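Local coordinates for enoyl-acyl carrier protein reductase (Uncultured bacterium, PDB 6KIA) that probably reduces the double bond of enoyl-acyl carrier protein with NADH in fatty acid synthesis and confers triclosan resistance, at residues 178-189 with 367-378. Numbering follows the deposited sequence.
Sequences IYKGRGERFLSS and PNTAELADIMIG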
loop_
_atom_site.group_PDB
_atom_site.type_symbol
_atom_site.label_atom_id
_atom_site.label_comp_id
_atom_site.label_asym_id
_atom_site.label_seq_id
_atom_site.Cartn_x
_atom_site.Cartn_y
_atom_site.Cartn_z
ATOM N N ILE A 178 10.756 15.901 -7.811
ATOM C CA ILE A 178 10.449 14.694 -8.578
ATOM C C ILE A 178 8.944 14.458 -8.717
ATOM O O ILE A 178 8.457 14.084 -9.789
ATOM C CB ILE A 178 11.092 13.454 -7.949
ATOM C CG1 ILE A 178 12.613 13.549 -8.066
ATOM C CG2 ILE A 178 10.605 12.184 -8.652
ATOM C CD1 ILE A 178 13.331 12.464 -7.339
ATOM N N TYR A 179 8.203 14.721 -7.650
ATOM C CA TYR A 179 6.796 14.358 -7.628
ATOM C C TYR A 179 5.905 15.515 -8.054
ATOM O O TYR A 179 4.809 15.271 -8.587
ATOM C CB TYR A 179 6.391 13.879 -6.228
ATOM C CG TYR A 179 7.078 12.600 -5.809
ATOM C CD1 TYR A 179 7.216 11.541 -6.701
ATOM C CD2 TYR A 179 7.608 12.456 -4.530
ATOM C CE1 TYR A 179 7.852 10.366 -6.331
ATOM C CE2 TYR A 179 8.250 11.284 -4.150
ATOM C CZ TYR A 179 8.368 10.245 -5.057
ATOM O OH TYR A 179 9.002 9.077 -4.695
ATOM N N LYS A 180 6.379 16.757 -7.876
ATOM C CA LYS A 180 5.542 17.934 -8.187
ATOM C C LYS A 180 6.141 18.922 -9.195
ATOM O O LYS A 180 5.461 19.858 -9.618
ATOM C CB LYS A 180 5.221 18.709 -6.899
ATOM C CG LYS A 180 4.597 17.881 -5.788
ATOM C CD LYS A 180 4.442 18.711 -4.512
ATOM C CE LYS A 180 3.527 18.033 -3.500
ATOM N NZ LYS A 180 4.021 16.683 -3.072
ATOM N N GLY A 181 7.388 18.707 -9.606
ATOM C CA GLY A 181 8.101 19.687 -10.411
ATOM C C GLY A 181 7.724 19.729 -11.873
ATOM O O GLY A 181 7.616 18.695 -12.535
ATOM N N ARG A 182 7.493 20.940 -12.365
ATOM C CA ARG A 182 7.217 21.184 -13.772
ATOM C C ARG A 182 8.193 22.213 -14.329
ATOM O O ARG A 182 8.790 22.977 -13.577
ATOM C CB ARG A 182 5.793 21.693 -13.936
ATOM C CG ARG A 182 4.740 20.619 -13.888
ATOM C CD ARG A 182 3.390 21.216 -14.244
ATOM N NE ARG A 182 2.892 22.036 -13.146
ATOM C CZ ARG A 182 1.726 22.674 -13.148
ATOM N NH1 ARG A 182 1.366 23.384 -12.089
ATOM N NH2 ARG A 182 0.924 22.604 -14.205
ATOM N N GLY A 183 8.340 22.241 -15.647
ATOM C CA GLY A 183 9.229 23.198 -16.273
ATOM C C GLY A 183 10.652 23.006 -15.796
ATOM O O GLY A 183 11.160 21.887 -15.750
ATOM N N GLU A 184 11.284 24.104 -15.404
ATOM C CA GLU A 184 12.663 24.061 -14.945
ATOM C C GLU A 184 12.778 23.379 -13.587
ATOM O O GLU A 184 13.862 22.951 -13.198
ATOM C CB GLU A 184 13.242 25.473 -14.871
ATOM C CG GLU A 184 13.242 26.064 -13.468
ATOM C CD GLU A 184 13.415 27.568 -13.476
ATOM O OE1 GLU A 184 13.913 28.103 -14.492
ATOM O OE2 GLU A 184 13.064 28.213 -12.463
ATOM N N ARG A 185 11.656 23.262 -12.877
ATOM C CA ARG A 185 11.668 22.631 -11.569
ATOM C C ARG A 185 11.451 21.114 -11.669
ATOM O O ARG A 185 11.563 20.398 -10.668
ATOM C CB ARG A 185 10.622 23.276 -10.656
ATOM C CG ARG A 185 11.180 23.629 -9.285
ATOM C CD ARG A 185 12.164 24.786 -9.384
ATOM N NE ARG A 185 12.778 25.136 -8.102
ATOM C CZ ARG A 185 13.951 24.673 -7.674
ATOM N NH1 ARG A 185 14.425 25.056 -6.495
ATOM N NH2 ARG A 185 14.654 23.840 -8.429
ATOM N N PHE A 186 11.202 20.625 -12.883
ATOM C CA PHE A 186 11.085 19.192 -13.110
ATOM C C PHE A 186 12.410 18.505 -12.798
ATOM O O PHE A 186 13.472 19.004 -13.132
ATOM C CB PHE A 186 10.690 18.879 -14.562
ATOM C CG PHE A 186 10.796 17.407 -14.913
ATOM C CD1 PHE A 186 9.845 16.506 -14.470
ATOM C CD2 PHE A 186 11.858 16.928 -15.670
ATOM C CE1 PHE A 186 9.940 15.146 -14.777
ATOM C CE2 PHE A 186 11.962 15.569 -15.977
ATOM C CZ PHE A 186 11.001 14.681 -15.526
ATOM N N LEU A 187 12.334 17.350 -12.157
ATOM C CA LEU A 187 13.500 16.506 -11.923
ATOM C C LEU A 187 13.092 15.066 -12.198
ATOM O O LEU A 187 12.115 14.594 -11.632
ATOM C CB LEU A 187 14.001 16.658 -10.490
ATOM C CG LEU A 187 15.292 15.936 -10.105
ATOM C CD1 LEU A 187 16.448 16.349 -10.996
ATOM C CD2 LEU A 187 15.597 16.229 -8.645
ATOM N N SER A 188 13.819 14.378 -13.074
ATOM C CA SER A 188 13.398 13.038 -13.464
ATOM C C SER A 188 13.661 12.037 -12.349
ATOM O O SER A 188 14.609 12.193 -11.573
ATOM C CB SER A 188 14.099 12.589 -14.747
ATOM O OG SER A 188 15.347 11.980 -14.463
ATOM N N SER A 189 12.817 11.010 -12.297
ATOM C CA SER A 189 12.965 9.911 -11.348
ATOM C C SER A 189 14.346 9.262 -11.470
ATOM O O SER A 189 14.964 8.864 -10.467
ATOM C CB SER A 189 11.870 8.875 -11.577
ATOM O OG SER A 189 11.846 8.463 -12.938
ATOM N N PRO A 367 10.508 5.640 -15.968
ATOM C CA PRO A 367 10.926 6.976 -15.532
ATOM C C PRO A 367 9.891 8.043 -15.915
ATOM O O PRO A 367 9.208 7.892 -16.931
ATOM C CB PRO A 367 12.241 7.207 -16.296
ATOM C CG PRO A 367 12.695 5.833 -16.723
ATOM C CD PRO A 367 11.451 5.029 -16.922
ATOM N N ASN A 368 9.753 9.099 -15.120
ATOM C CA ASN A 368 8.823 10.142 -15.506
ATOM C C ASN A 368 9.523 11.050 -16.539
ATOM O O ASN A 368 10.695 10.849 -16.855
ATOM C CB ASN A 368 8.350 10.934 -14.292
ATOM C CG ASN A 368 9.480 11.598 -13.558
ATOM O OD1 ASN A 368 10.651 11.321 -13.814
ATOM N ND2 ASN A 368 9.140 12.494 -12.641
ATOM N N THR A 369 8.778 12.000 -17.089
ATOM C CA THR A 369 9.307 12.952 -18.069
ATOM C C THR A 369 8.689 14.313 -17.814
ATOM O O THR A 369 7.681 14.426 -17.123
ATOM C CB THR A 369 8.979 12.556 -19.525
ATOM O OG1 THR A 369 7.558 12.587 -19.716
ATOM C CG2 THR A 369 9.527 11.182 -19.871
ATOM N N ALA A 370 9.275 15.348 -18.401
ATOM C CA ALA A 370 8.724 16.688 -18.271
ATOM C C ALA A 370 7.303 16.785 -18.839
ATOM O O ALA A 370 6.451 17.471 -18.270
ATOM C CB ALA A 370 9.652 17.702 -18.968
ATOM N N GLU A 371 7.050 16.115 -19.966
ATOM C CA GLU A 371 5.726 16.112 -20.597
ATOM C C GLU A 371 4.685 15.464 -19.666
ATOM O O GLU A 371 3.534 15.957 -19.510
ATOM C CB GLU A 371 5.757 15.368 -21.935
ATOM C CG GLU A 371 6.623 16.009 -23.010
ATOM C CD GLU A 371 8.120 15.883 -22.737
ATOM O OE1 GLU A 371 8.547 14.869 -22.138
ATOM O OE2 GLU A 371 8.870 16.807 -23.127
ATOM N N LEU A 372 5.101 14.352 -19.067
ATOM C CA LEU A 372 4.240 13.637 -18.126
ATOM C C LEU A 372 3.908 14.559 -16.965
ATOM O O LEU A 372 2.745 14.690 -16.585
ATOM C CB LEU A 372 4.908 12.364 -17.602
ATOM C CG LEU A 372 4.108 11.680 -16.488
ATOM C CD1 LEU A 372 2.716 11.226 -17.002
ATOM C CD2 LEU A 372 4.901 10.543 -15.863
ATOM N N ALA A 373 4.936 15.188 -16.405
ATOM C CA ALA A 373 4.765 16.117 -15.286
ATOM C C ALA A 373 3.791 17.225 -15.599
ATOM O O ALA A 373 2.910 17.541 -14.792
ATOM C CB ALA A 373 6.120 16.708 -14.878
ATOM N N ASP A 374 3.919 17.805 -16.786
ATOM C CA ASP A 374 3.052 18.912 -17.140
ATOM C C ASP A 374 1.603 18.456 -17.197
ATOM O O ASP A 374 0.723 19.096 -16.613
ATOM C CB ASP A 374 3.460 19.520 -18.486
ATOM C CG ASP A 374 4.517 20.603 -18.335
ATOM O OD1 ASP A 374 4.222 21.667 -17.751
ATOM O OD2 ASP A 374 5.646 20.392 -18.821
ATOM N N ILE A 375 1.344 17.356 -17.906
ATOM C CA ILE A 375 -0.047 16.956 -18.073
ATOM C C ILE A 375 -0.656 16.365 -16.781
ATOM O O ILE A 375 -1.837 16.597 -16.473
ATOM C CB ILE A 375 -0.212 15.964 -19.256
ATOM C CG1 ILE A 375 -1.686 15.787 -19.609
ATOM C CG2 ILE A 375 0.483 14.633 -18.988
ATOM C CD1 ILE A 375 -1.923 14.870 -20.788
ATOM N N MET A 376 0.138 15.613 -16.028
ATOM C CA MET A 376 -0.373 14.949 -14.813
ATOM C C MET A 376 -0.586 15.968 -13.694
ATOM O O MET A 376 -1.646 16.024 -13.072
ATOM C CB MET A 376 0.567 13.847 -14.336
ATOM C CG MET A 376 0.061 13.176 -13.070
ATOM S SD MET A 376 1.064 11.765 -12.557
ATOM C CE MET A 376 2.571 12.619 -12.087
ATOM N N ILE A 377 0.421 16.789 -13.432
ATOM C CA ILE A 377 0.277 17.765 -12.368
ATOM C C ILE A 377 -0.721 18.857 -12.757
ATOM O O ILE A 377 -1.514 19.305 -11.919
ATOM C CB ILE A 377 1.636 18.396 -12.019
ATOM C CG1 ILE A 377 2.642 17.302 -11.675
ATOM C CG2 ILE A 377 1.492 19.458 -10.925
ATOM C CD1 ILE A 377 2.444 16.690 -10.320
ATOM N N GLY A 378 -0.705 19.257 -14.030
ATOM C CA GLY A 378 -1.658 20.236 -14.520
ATOM C C GLY A 378 -3.089 19.742 -14.359
ATOM O O GLY A 378 -3.965 20.469 -13.849
HETATM O O HOH W 1 7.368 19.917 -17.101
#
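F186, N368 and R182 carry a loop-on-helix packing contact in which the turn between helices 169-180 and 189-194 lies along the first turns of helix 370-385. At the S189 end, a reciprocal pair of hydrogen bonds, each from a backbone N to a side-chain oxygen, joins S189 and N368. S189 N gives a nearly straight bond to N368 OD1 (2.7 Å, 165° at the hydrogen), tilted 27° from the amide's carbonyl plane, and N368 N returns one to S189 OG at 3.1 Å. N368 holds CG between its backbone N and carbonyl carbon (chi1 60°), which turns the amide back toward S189. F186 lays its ring over the start of the helix: A370 N sits 3.4 Å above the ring plane, and A370 CB makes a CH-pi contact over the same face, 4.3 Å from the centroid. A373 CB approaches F186 CD1 obliquely and also touches G181 O. At the other end the R182 chain, bent at chi3, runs past D374 and places its guanidinium over I377 CG2; a water bridges G183 N to D374 OD2. I377 CD1 reaches Y179 O at 3.3 Å. The helix is N-capped by T369, whose OG1 accepts from L372 N. Beyond the contact, L372 and I375 pack on helix 353-356, I375 and M376 meet Y349 of helix 339-351, and I178 rests on L192 of helix 189-194.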